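Local atomic coordinates of thioredoxin-like protein (Bacteroides caccae ATCC 43185, PDB entry 4YOD), a protein that is of unconfirmed function but has a thioredoxin fold and probably takes part in thiol-disulfide redox chemistry. Residues A[190-195]-A[256-261]; A[194-199]-A[274-279]; A[200-205]-A[211-216]. One frame throughout, in Å; residues are numbered along the deposited sequence.

Contact 1 of 3, residues A[190-195]-A[256-261]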
ATOM      1  N   THR A 190     -13.987  13.807  -2.731  1.00 51.09           N
ATOM      2  CA  THR A 190     -15.273  14.206  -2.129  1.00 52.97           C
ATOM      3  C   THR A 190     -15.885  13.012  -1.377  1.00 55.41           C
ATOM      4  O   THR A 190     -16.406  13.186  -0.279  1.00 53.94           O
ATOM      5  CB  THR A 190     -16.259  14.755  -3.194  1.00 61.87           C
ATOM      6  OG1 THR A 190     -15.589  15.668  -4.061  1.00 64.48           O
ATOM      7  CG2 THR A 190     -17.456  15.447  -2.572  1.00 61.38           C
ATOM      8  N   GLU A 191     -15.811  11.807  -1.986  1.00 52.00           N
ATOM      9  CA  GLU A 191     -16.294  10.535  -1.442  1.00 51.43           C
ATOM     10  C   GLU A 191     -15.564  10.214  -0.110  1.00 50.35           C
ATOM     11  O   GLU A 191     -16.204   9.814   0.866  1.00 49.70           O
ATOM     12  CB  GLU A 191     -16.047   9.432  -2.485  1.00 53.10           C
ATOM     13  CG  GLU A 191     -16.863   8.167  -2.305  1.00 67.43           C
ATOM     14  CD  GLU A 191     -16.761   7.227  -3.491  1.00 96.07           C
ATOM     15  OE1 GLU A 191     -15.704   6.571  -3.644  1.00 93.59           O
ATOM     16  OE2 GLU A 191     -17.730   7.166  -4.283  1.00 94.23           O
ATOM     17  N   THR A 192     -14.237  10.450  -0.074  1.00 42.71           N
ATOM     18  CA  THR A 192     -13.386  10.241   1.097  1.00 39.73           C
ATOM     19  C   THR A 192     -13.729  11.260   2.208  1.00 41.56           C
ATOM     20  O   THR A 192     -13.800  10.851   3.366  1.00 40.52           O
ATOM     21  CB  THR A 192     -11.902  10.268   0.691  1.00 44.36           C
ATOM     22  OG1 THR A 192     -11.666   9.147  -0.158  1.00 46.18           O
ATOM     23  CG2 THR A 192     -10.957  10.185   1.882  1.00 40.51           C
ATOM     24  N   ILE A 193     -13.953  12.553   1.868  1.00 39.03           N
ATOM     25  CA  ILE A 193     -14.357  13.579   2.849  1.00 40.58           C
ATOM     26  C   ILE A 193     -15.660  13.122   3.547  1.00 48.42           C
ATOM     27  O   ILE A 193     -15.728  13.149   4.780  1.00 47.79           O
ATOM     28  CB  ILE A 193     -14.498  15.009   2.228  1.00 45.04           C
ATOM     29  CG1 ILE A 193     -13.118  15.606   1.848  1.00 43.74           C
ATOM     30  CG2 ILE A 193     -15.235  15.963   3.181  1.00 48.24           C
ATOM     31  CD1 ILE A 193     -13.136  16.689   0.765  1.00 51.30           C
ATOM     32  N   GLU A 194     -16.654  12.656   2.753  1.00 47.57           N
ATOM     33  CA  GLU A 194     -17.959  12.179   3.222  1.00 50.06           C
ATOM     34  C   GLU A 194     -17.820  10.934   4.109  1.00 51.46           C
ATOM     35  O   GLU A 194     -18.471  10.856   5.152  1.00 50.99           O
ATOM     36  CB  GLU A 194     -18.890  11.901   2.029  1.00 54.04           C
ATOM     37  CG  GLU A 194     -20.332  12.341   2.242  1.00 69.77           C
ATOM     38  CD  GLU A 194     -20.552  13.748   2.778  1.00 98.43           C
ATOM     39  OE1 GLU A 194     -20.029  14.713   2.175  1.00 94.80           O
ATOM     40  OE2 GLU A 194     -21.256  13.880   3.805  1.00 94.96           O
ATOM     41  N   GLY A 195     -16.946  10.013   3.713  1.00 46.10           N
ATOM     42  CA  GLY A 195     -16.658   8.795   4.467  1.00 45.33           C
ATOM     43  C   GLY A 195     -16.039   9.069   5.829  1.00 47.97           C
ATOM     44  O   GLY A 195     -16.388   8.407   6.808  1.00 48.26           O
ATOM     45  N   ALA A 256      -1.489   7.473  -5.902  1.00 39.57           N
ATOM     46  CA  ALA A 256      -2.907   7.380  -5.565  1.00 40.68           C
ATOM     47  C   ALA A 256      -3.331   8.589  -4.748  1.00 44.28           C
ATOM     48  O   ALA A 256      -2.869   8.764  -3.619  1.00 41.75           O
ATOM     49  CB  ALA A 256      -3.183   6.100  -4.779  1.00 40.77           C
ATOM     50  N   ILE A 257      -4.186   9.437  -5.327  1.00 43.14           N
ATOM     51  CA  ILE A 257      -4.753  10.591  -4.628  1.00 42.86           C
ATOM     52  C   ILE A 257      -6.269  10.460  -4.823  1.00 47.43           C
ATOM     53  O   ILE A 257      -6.717  10.291  -5.956  1.00 50.82           O
ATOM     54  CB  ILE A 257      -4.151  11.968  -5.031  1.00 46.97           C
ATOM     55  CG1 ILE A 257      -2.679  12.084  -4.539  1.00 45.51           C
ATOM     56  CG2 ILE A 257      -4.998  13.124  -4.466  1.00 48.84           C
ATOM     57  CD1 ILE A 257      -1.884  13.305  -5.089  1.00 56.00           C
ATOM     58  N   PRO A 258      -7.066  10.367  -3.738  1.00 39.79           N
ATOM     59  CA  PRO A 258      -6.692  10.574  -2.334  1.00 36.77           C
ATOM     60  C   PRO A 258      -5.937   9.405  -1.714  1.00 38.19           C
ATOM     61  O   PRO A 258      -5.995   8.269  -2.197  1.00 36.83           O
ATOM     62  CB  PRO A 258      -8.057  10.759  -1.640  1.00 39.63           C
ATOM     63  CG  PRO A 258      -9.011   9.957  -2.489  1.00 45.59           C
ATOM     64  CD  PRO A 258      -8.529  10.196  -3.893  1.00 42.22           C
ATOM     65  N   THR A 259      -5.192   9.704  -0.653  1.00 33.86           N
ATOM     66  CA  THR A 259      -4.520   8.663   0.108  1.00 33.41           C
ATOM     67  C   THR A 259      -4.576   9.054   1.585  1.00 35.35           C
ATOM     68  O   THR A 259      -4.535  10.237   1.923  1.00 35.20           O
ATOM     69  CB  THR A 259      -3.135   8.282  -0.427  1.00 47.19           C
ATOM     70  OG1 THR A 259      -2.849   6.992   0.074  1.00 54.84           O
ATOM     71  CG2 THR A 259      -2.031   9.249  -0.042  1.00 44.40           C
ATOM     72  N   LEU A 260      -4.739   8.053   2.448  1.00 29.66           N
ATOM     73  CA  LEU A 260      -4.863   8.283   3.884  1.00 28.22           C
ATOM     74  C   LEU A 260      -3.799   7.554   4.655  1.00 27.37           C
ATOM     75  O   LEU A 260      -3.492   6.419   4.327  1.00 23.69           O
ATOM     76  CB  LEU A 260      -6.245   7.821   4.396  1.00 28.99           C
ATOM     77  CG  LEU A 260      -7.481   8.486   3.795  1.00 34.96           C
ATOM     78  CD1 LEU A 260      -8.745   7.713   4.168  1.00 36.46           C
ATOM     79  CD2 LEU A 260      -7.593   9.925   4.236  1.00 38.11           C
ATOM     80  N   TYR A 261      -3.250   8.226   5.676  1.00 23.13           N
ATOM     81  CA  TYR A 261      -2.289   7.656   6.622  1.00 23.35           C
ATOM     82  C   TYR A 261      -2.813   7.828   8.026  1.00 27.99           C
ATOM     83  O   TYR A 261      -3.412   8.856   8.326  1.00 29.64           O
ATOM     84  CB  TYR A 261      -0.923   8.364   6.537  1.00 23.56           C
ATOM     85  CG  TYR A 261      -0.069   7.959   5.362  1.00 26.47           C
ATOM     86  CD1 TYR A 261      -0.293   8.493   4.096  1.00 30.00           C
ATOM     87  CD2 TYR A 261       1.034   7.129   5.532  1.00 26.92           C
ATOM     88  CE1 TYR A 261       0.530   8.170   3.014  1.00 30.08           C
ATOM     89  CE2 TYR A 261       1.851   6.781   4.451  1.00 27.41           C
ATOM     90  CZ  TYR A 261       1.603   7.321   3.201  1.00 33.22           C
ATOM     91  OH  TYR A 261       2.365   6.951   2.125  1.00 34.37           O
TER

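Contact 2 of 3, residues A[194-199]-A[274-279]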
ATOM      1  N   GLU A 194     -16.654  12.656   2.753  1.00 47.57           N
ATOM      2  CA  GLU A 194     -17.959  12.179   3.222  1.00 50.06           C
ATOM      3  C   GLU A 194     -17.820  10.934   4.109  1.00 51.46           C
ATOM      4  O   GLU A 194     -18.471  10.856   5.152  1.00 50.99           O
ATOM      5  CB  GLU A 194     -18.890  11.901   2.029  1.00 54.04           C
ATOM      6  CG  GLU A 194     -20.332  12.341   2.242  1.00 69.77           C
ATOM      7  CD  GLU A 194     -20.552  13.748   2.778  1.00 98.43           C
ATOM      8  OE1 GLU A 194     -20.029  14.713   2.175  1.00 94.80           O
ATOM      9  OE2 GLU A 194     -21.256  13.880   3.805  1.00 94.96           O
ATOM     10  N   GLY A 195     -16.946  10.013   3.713  1.00 46.10           N
ATOM     11  CA  GLY A 195     -16.658   8.795   4.467  1.00 45.33           C
ATOM     12  C   GLY A 195     -16.039   9.069   5.829  1.00 47.97           C
ATOM     13  O   GLY A 195     -16.388   8.407   6.808  1.00 48.26           O
ATOM     14  N   LEU A 196     -15.141  10.071   5.911  1.00 41.99           N
ATOM     15  CA  LEU A 196     -14.522  10.495   7.163  1.00 40.77           C
ATOM     16  C   LEU A 196     -15.530  11.225   8.062  1.00 47.40           C
ATOM     17  O   LEU A 196     -15.529  10.996   9.274  1.00 47.71           O
ATOM     18  CB  LEU A 196     -13.280  11.374   6.912  1.00 39.28           C
ATOM     19  CG  LEU A 196     -12.051  10.627   6.369  1.00 42.09           C
ATOM     20  CD1 LEU A 196     -10.994  11.594   5.906  1.00 41.21           C
ATOM     21  CD2 LEU A 196     -11.487   9.639   7.393  1.00 42.54           C
ATOM     22  N   LYS A 197     -16.402  12.076   7.474  1.00 46.05           N
ATOM     23  CA  LYS A 197     -17.443  12.818   8.194  1.00 47.95           C
ATOM     24  C   LYS A 197     -18.521  11.882   8.769  1.00 53.33           C
ATOM     25  O   LYS A 197     -19.066  12.167   9.837  1.00 54.76           O
ATOM     26  CB  LYS A 197     -18.120  13.839   7.264  1.00 53.20           C
ATOM     27  CG  LYS A 197     -17.330  15.111   7.000  1.00 64.56           C
ATOM     28  CD  LYS A 197     -17.910  15.828   5.784  1.00 77.94           C
ATOM     29  CE  LYS A 197     -18.296  17.262   6.040  1.00 91.91           C
ATOM     30  NZ  LYS A 197     -18.766  17.929   4.796  1.00100.73           N
ATOM     31  N   GLN A 198     -18.830  10.782   8.059  1.00 49.16           N
ATOM     32  CA  GLN A 198     -19.859   9.815   8.447  1.00 51.17           C
ATOM     33  C   GLN A 198     -19.325   8.728   9.416  1.00 55.08           C
ATOM     34  O   GLN A 198     -20.089   7.838   9.792  1.00 58.00           O
ATOM     35  CB  GLN A 198     -20.513   9.175   7.197  1.00 53.24           C
ATOM     36  CG  GLN A 198     -21.495  10.125   6.482  1.00 72.15           C
ATOM     37  CD  GLN A 198     -22.039   9.666   5.134  1.00 92.18           C
ATOM     38  OE1 GLN A 198     -22.328  10.486   4.253  1.00 85.18           O
ATOM     39  NE2 GLN A 198     -22.251   8.364   4.947  1.00 85.72           N
ATOM     40  N   ALA A 199     -18.049   8.816   9.855  1.00 47.37           N
ATOM     41  CA  ALA A 199     -17.494   7.862  10.822  1.00 45.11           C
ATOM     42  C   ALA A 199     -17.552   8.493  12.225  1.00 49.02           C
ATOM     43  O   ALA A 199     -16.871   9.493  12.463  1.00 48.37           O
ATOM     44  CB  ALA A 199     -16.074   7.479  10.444  1.00 42.84           C
ATOM     45  N   ALA A 274      -4.558   3.686   3.489  1.00 29.00           N
ATOM     46  CA  ALA A 274      -5.677   2.934   4.053  1.00 29.48           C
ATOM     47  C   ALA A 274      -7.023   3.416   3.577  1.00 35.27           C
ATOM     48  O   ALA A 274      -7.180   4.584   3.230  1.00 36.20           O
ATOM     49  CB  ALA A 274      -5.629   3.013   5.571  1.00 30.07           C
ATOM     50  N   THR A 275      -8.031   2.530   3.640  1.00 32.26           N
ATOM     51  CA  THR A 275      -9.406   2.918   3.335  1.00 32.43           C
ATOM     52  C   THR A 275      -9.977   3.655   4.555  1.00 35.69           C
ATOM     53  O   THR A 275      -9.429   3.519   5.650  1.00 33.10           O
ATOM     54  CB  THR A 275     -10.244   1.699   2.988  1.00 38.42           C
ATOM     55  OG1 THR A 275     -10.304   0.831   4.132  1.00 36.66           O
ATOM     56  CG2 THR A 275      -9.734   0.959   1.743  1.00 37.21           C
ATOM     57  N   THR A 276     -11.084   4.402   4.381  1.00 34.52           N
ATOM     58  CA  THR A 276     -11.764   5.062   5.499  1.00 34.90           C
ATOM     59  C   THR A 276     -12.264   4.002   6.498  1.00 37.43           C
ATOM     60  O   THR A 276     -12.210   4.237   7.697  1.00 36.48           O
ATOM     61  CB  THR A 276     -12.927   5.958   5.033  1.00 48.01           C
ATOM     62  OG1 THR A 276     -13.858   5.171   4.289  1.00 51.90           O
ATOM     63  CG2 THR A 276     -12.463   7.162   4.216  1.00 47.56           C
ATOM     64  N   GLN A 277     -12.699   2.821   6.001  1.00 35.32           N
ATOM     65  CA  GLN A 277     -13.205   1.723   6.842  1.00 36.58           C
ATOM     66  C   GLN A 277     -12.084   1.153   7.745  1.00 38.80           C
ATOM     67  O   GLN A 277     -12.339   0.889   8.921  1.00 38.21           O
ATOM     68  CB  GLN A 277     -13.843   0.607   5.986  1.00 39.55           C
ATOM     69  CG  GLN A 277     -14.447  -0.538   6.808  1.00 65.07           C
ATOM     70  CD  GLN A 277     -14.995  -1.689   5.988  1.00 94.91           C
ATOM     71  OE1 GLN A 277     -14.495  -2.027   4.905  1.00 90.47           O
ATOM     72  NE2 GLN A 277     -16.012  -2.353   6.523  1.00 91.87           N
ATOM     73  N   ALA A 278     -10.856   0.993   7.199  1.00 34.18           N
ATOM     74  CA  ALA A 278      -9.694   0.476   7.929  1.00 33.13           C
ATOM     75  C   ALA A 278      -9.316   1.429   9.071  1.00 35.11           C
ATOM     76  O   ALA A 278      -9.082   0.982  10.191  1.00 34.10           O
ATOM     77  CB  ALA A 278      -8.505   0.296   6.976  1.00 33.30           C
ATOM     78  N   ILE A 279      -9.293   2.740   8.792  1.00 31.07           N
ATOM     79  CA  ILE A 279      -8.966   3.762   9.795  1.00 29.87           C
ATOM     80  C   ILE A 279     -10.043   3.757  10.881  1.00 32.25           C
ATOM     81  O   ILE A 279      -9.711   3.745  12.072  1.00 31.99           O
ATOM     82  CB  ILE A 279      -8.778   5.156   9.152  1.00 32.14           C
ATOM     83  CG1 ILE A 279      -7.445   5.184   8.357  1.00 31.04           C
ATOM     84  CG2 ILE A 279      -8.774   6.292  10.228  1.00 32.44           C
ATOM     85  CD1 ILE A 279      -7.364   6.283   7.407  1.00 38.79           C
TER

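Contact 3 of 3, residues A[200-205]-A[211-216]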
ATOM      1  N   PRO A 200     -18.419   7.994  13.137  1.00 47.82           N
ATOM      2  CA  PRO A 200     -18.581   8.660  14.449  1.00 48.41           C
ATOM      3  C   PRO A 200     -17.314   8.731  15.304  1.00 47.96           C
ATOM      4  O   PRO A 200     -17.126   9.741  15.989  1.00 47.25           O
ATOM      5  CB  PRO A 200     -19.658   7.826  15.146  1.00 52.63           C
ATOM      6  CG  PRO A 200     -20.392   7.155  14.050  1.00 57.78           C
ATOM      7  CD  PRO A 200     -19.388   6.884  12.981  1.00 50.70           C
ATOM      8  N   ILE A 201     -16.447   7.697  15.260  1.00 41.47           N
ATOM      9  CA  ILE A 201     -15.212   7.675  16.055  1.00 40.86           C
ATOM     10  C   ILE A 201     -14.279   8.878  15.702  1.00 45.04           C
ATOM     11  O   ILE A 201     -13.634   9.409  16.610  1.00 43.45           O
ATOM     12  CB  ILE A 201     -14.456   6.305  15.966  1.00 42.48           C
ATOM     13  CG1 ILE A 201     -13.397   6.148  17.086  1.00 41.92           C
ATOM     14  CG2 ILE A 201     -13.849   6.029  14.567  1.00 41.13           C
ATOM     15  CD1 ILE A 201     -13.963   6.266  18.561  1.00 43.63           C
ATOM     16  N   ILE A 202     -14.239   9.314  14.413  1.00 43.27           N
ATOM     17  CA  ILE A 202     -13.414  10.439  13.931  1.00 42.80           C
ATOM     18  C   ILE A 202     -13.835  11.736  14.650  1.00 47.11           C
ATOM     19  O   ILE A 202     -13.013  12.368  15.311  1.00 45.31           O
ATOM     20  CB  ILE A 202     -13.506  10.593  12.378  1.00 46.11           C
ATOM     21  CG1 ILE A 202     -13.161   9.273  11.620  1.00 45.61           C
ATOM     22  CG2 ILE A 202     -12.679  11.784  11.866  1.00 46.90           C
ATOM     23  CD1 ILE A 202     -11.721   8.790  11.564  1.00 51.71           C
ATOM     24  N   SER A 203     -15.129  12.093  14.535  1.00 47.44           N
ATOM     25  CA  SER A 203     -15.756  13.271  15.142  1.00 49.54           C
ATOM     26  C   SER A 203     -15.555  13.292  16.662  1.00 52.49           C
ATOM     27  O   SER A 203     -15.261  14.351  17.218  1.00 53.85           O
ATOM     28  CB  SER A 203     -17.249  13.309  14.813  1.00 57.03           C
ATOM     29  OG  SER A 203     -17.513  12.823  13.506  1.00 67.47           O
ATOM     30  N   GLN A 204     -15.678  12.116  17.318  1.00 47.02           N
ATOM     31  CA  GLN A 204     -15.532  11.946  18.766  1.00 47.19           C
ATOM     32  C   GLN A 204     -14.108  12.220  19.220  1.00 47.43           C
ATOM     33  O   GLN A 204     -13.928  13.006  20.146  1.00 47.51           O
ATOM     34  CB  GLN A 204     -15.963  10.527  19.184  1.00 49.28           C
ATOM     35  CG  GLN A 204     -15.831  10.211  20.677  1.00 62.96           C
ATOM     36  CD  GLN A 204     -15.782   8.721  20.970  1.00 81.83           C
ATOM     37  OE1 GLN A 204     -16.415   7.889  20.296  1.00 71.25           O
ATOM     38  NE2 GLN A 204     -15.049   8.353  22.016  1.00 76.34           N
ATOM     39  N   LEU A 205     -13.098  11.584  18.575  1.00 41.40           N
ATOM     40  CA  LEU A 205     -11.698  11.754  18.957  1.00 40.31           C
ATOM     41  C   LEU A 205     -11.170  13.148  18.585  1.00 44.86           C
ATOM     42  O   LEU A 205     -10.255  13.634  19.258  1.00 43.87           O
ATOM     43  CB  LEU A 205     -10.812  10.644  18.343  1.00 38.45           C
ATOM     44  CG  LEU A 205     -11.148   9.182  18.728  1.00 43.46           C
ATOM     45  CD1 LEU A 205     -10.297   8.198  17.921  1.00 41.26           C
ATOM     46  CD2 LEU A 205     -10.962   8.925  20.230  1.00 47.45           C
ATOM     47  N   LEU A 211      -7.418  13.112  18.360  1.00 38.58           N
ATOM     48  CA  LEU A 211      -7.120  12.941  16.937  1.00 36.02           C
ATOM     49  C   LEU A 211      -7.088  14.273  16.197  1.00 40.68           C
ATOM     50  O   LEU A 211      -7.980  15.102  16.373  1.00 42.09           O
ATOM     51  CB  LEU A 211      -8.193  12.018  16.304  1.00 35.17           C
ATOM     52  CG  LEU A 211      -8.282  11.900  14.764  1.00 38.06           C
ATOM     53  CD1 LEU A 211      -7.212  11.011  14.228  1.00 34.93           C
ATOM     54  CD2 LEU A 211      -9.619  11.271  14.348  1.00 42.68           C
ATOM     55  N   ILE A 212      -6.074  14.461  15.359  1.00 36.23           N
ATOM     56  CA  ILE A 212      -5.972  15.617  14.480  1.00 36.35           C
ATOM     57  C   ILE A 212      -6.098  15.103  13.046  1.00 39.22           C
ATOM     58  O   ILE A 212      -5.487  14.086  12.696  1.00 36.50           O
ATOM     59  CB  ILE A 212      -4.670  16.449  14.720  1.00 39.86           C
ATOM     60  CG1 ILE A 212      -4.791  17.310  16.020  1.00 41.55           C
ATOM     61  CG2 ILE A 212      -4.331  17.342  13.505  1.00 40.45           C
ATOM     62  CD1 ILE A 212      -3.429  17.862  16.549  1.00 44.87           C
ATOM     63  N   VAL A 213      -6.908  15.788  12.229  1.00 36.56           N
ATOM     64  CA  VAL A 213      -7.015  15.463  10.813  1.00 34.73           C
ATOM     65  C   VAL A 213      -6.281  16.591  10.048  1.00 38.42           C
ATOM     66  O   VAL A 213      -6.671  17.760  10.120  1.00 38.91           O
ATOM     67  CB  VAL A 213      -8.464  15.233  10.318  1.00 38.25           C
ATOM     68  CG1 VAL A 213      -8.472  14.912   8.821  1.00 37.46           C
ATOM     69  CG2 VAL A 213      -9.143  14.106  11.098  1.00 37.63           C
ATOM     70  N   LEU A 214      -5.195  16.232   9.371  1.00 33.22           N
ATOM     71  CA  LEU A 214      -4.400  17.142   8.567  1.00 33.17           C
ATOM     72  C   LEU A 214      -4.604  16.816   7.093  1.00 37.23           C
ATOM     73  O   LEU A 214      -4.193  15.748   6.632  1.00 35.71           O
ATOM     74  CB  LEU A 214      -2.899  17.047   8.947  1.00 32.31           C
ATOM     75  CG  LEU A 214      -1.927  17.941   8.164  1.00 37.05           C
ATOM     76  CD1 LEU A 214      -2.147  19.423   8.486  1.00 39.47           C
ATOM     77  CD2 LEU A 214      -0.491  17.590   8.469  1.00 37.17           C
ATOM     78  N   SER A 215      -5.236  17.726   6.348  1.00 35.16           N
ATOM     79  CA  SER A 215      -5.412  17.496   4.915  1.00 34.14           C
ATOM     80  C   SER A 215      -4.318  18.266   4.204  1.00 38.08           C
ATOM     81  O   SER A 215      -4.047  19.410   4.576  1.00 38.30           O
ATOM     82  CB  SER A 215      -6.801  17.913   4.445  1.00 39.32           C
ATOM     83  OG  SER A 215      -6.897  19.324   4.367  1.00 42.68           O
ATOM     84  N   ILE A 216      -3.651  17.631   3.239  1.00 34.62           N
ATOM     85  CA  ILE A 216      -2.558  18.289   2.541  1.00 35.81           C
ATOM     86  C   ILE A 216      -2.727  18.172   1.025  1.00 38.74           C
ATOM     87  O   ILE A 216      -2.902  17.078   0.470  1.00 34.83           O
ATOM     88  CB  ILE A 216      -1.144  17.833   3.020  1.00 37.99           C
ATOM     89  CG1 ILE A 216      -0.006  18.593   2.294  1.00 39.45           C
ATOM     90  CG2 ILE A 216      -0.928  16.325   2.929  1.00 39.03           C
ATOM     91  CD1 ILE A 216       0.222  20.009   2.783  1.00 42.16           C
TER

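Contact 1 of 3, residues A[190-195]-A[256-261]
Thr-192 of helix 187-197 meets Pro-258, just ahead of strand 259-263, and Leu-260 within it, a junction recognisable as the cis-proline region of the thioredoxin fold. The peptide bond before Pro-258 is cis, and the ring of this proline also touches Ala-188 and Cys-189 at the beginning of the same helix. Cys-186 and Cys-189 form a CxxC pattern of thioredoxin type, so the proline stands where the family normally places its cis-proline beside the redox-active cysteines, although activity here is only inferred.

Thr-192 illustrates how one short, branched side chain can serve two neighbours. Its CB points toward the strand segment and parts into two unlike arms. OG1 lies beside the backbone N (chi1 -65°), which lets it turn back along its own helix and hydrogen-bond to Ala-188 O, one turn earlier. The same oxygen skirts the proline ring, with Thr-192 OG1 3.6 Å from Pro-258 CG; this is a van der Waals approach, and the polar demand of the hydroxyl is met within the helix. The two side chains meet at a slant, the ring reaching the threonine through its CG corner.

The methyl arm, CG2, is thereby set anti to the backbone N and extends to Leu-260, whose side chain comes to meet it tip to tip. Phe-180 of the central strand 176-181 touches all three residues. At its far end Thr-192 CG2 faces the leucine fork almost evenly, 4.0 Å from Leu-260 CD1 and 4.1 Å from Leu-260 CD2.

Contact 2 of 3, residues A[194-199]-A[274-279]
Gly-195 and Thr-276 mark the nearest backbone approach, their CA atoms 6.2 Å apart where the last turn of helix 187-197 passes the first turn of helix 276-286. With no side chain on Gly-195, the threonine can come up against main-chain atoms, and Thr-276 CG2 lies 4.4 Å from Gly-195 C. This is a compact example of two helices meeting through a glycine, with a small interface whose closest approaches are all made by one methyl group.

That methyl also serves Leu-196. The leucine leaves its helix alongside the partner segment and only its outer part bends nearer, so that the side chains meet at an angle: Thr-276 CG2 sits 4.1 Å from Leu-196 CG and equally 4.1 Å from Leu-196 CD2. The threonine torsion (chi1 58°) sets CG2 anti to its own carbonyl carbon and leaves OG1 between the backbone N and that carbonyl. Both branches of Thr-276 lie at similar distance from Gly-195 CA, OG1 at 4.6 Å and CG2 at 4.5 Å.

The start of the second helix is fixed by the residue before it. Thr-275 is the N-cap, and its OG1 accepts a hydrogen bond from Ala-278 N at 3.1 Å, with an N-H...O angle of 154°, satisfying an amide that the first turn would otherwise leave without a helical acceptor. Across the contact helix 187-197 is ending, and Ala-199 already occupies the N-cap position of the next helix.

Beneath the pair runs the sheet of the thioredoxin fold: Leu-196 and Ile-279 both rest on Leu-178 of strand 176-181 and on Leu-260 of strand 259-263, while Leu-196 also reaches Phe-180 and Trp-236.

Contact 3 of 3, residues A[200-205]-A[211-216]
Leu-205 and Leu-211 are joined twice, by main chain and by side chain. Leu-211 N donates to Leu-205 O over 3.0 Å, and the bond is bent, with an N-H...O angle of 141°; the amide approaches from above the carbonyl plane. Next to this bond the two side chains press together at their roots, Leu-205 CB lying 3.6 Å from Leu-211 CB.

Leu-211 then extends with CG anti to its backbone N (chi1 168°), which carries CD2 across to the preceding helical turn. There Leu-211 CD2 packs 3.7 Å from Ile-202 O and 4.0 Å from Ile-202 CG2. The isoleucine methyl has a second, looser neighbour in the strand, with Ile-202 CG2 4.3 Å from Val-213 CG2.

These residues form the return leg of a beta-alpha-beta crossover in the thioredoxin fold: strand 176-181 leads through helices 187-197 and 200-207 into the parallel, adjacent strand 211-217. The short helix and strand segments run at 107° to each other, their axes 8.2 Å apart.

Around this core, Ile-202 is backed by Leu-178 of the neighbouring strand and Leu-283 of helix 276-286. Leu-211 touches Tyr-176, and Val-213 lies against Trp-236. Farther out, backbone hydrogen bonds tie Ile-212 to Tyr-176 and Leu-178, and Val-213 to Ile-237 on strand 237-240.

Following the chain past the N-terminal helices and strand 176-181, helix 187-197 supplies the first side of both contact 1 and contact 2, which share Glu-194 and Gly-195. Contact 3 closes first, a short loop from helix 200-207 into strand 211-217, and it is nested within the two longer loops. Contact 1 closes next, at strand 259-263, and contact 2 last, at the C-terminal helix 276-286. Contacts 1 and 2 touch through Leu-260 and Ala-274, whose backbones are probably hydrogen-bonded; contacts 2 and 3 meet where Ile-279 packs on Ile-202. Together they bind helices 187-197, 200-207 and 276-286 to one face of the mixed sheet.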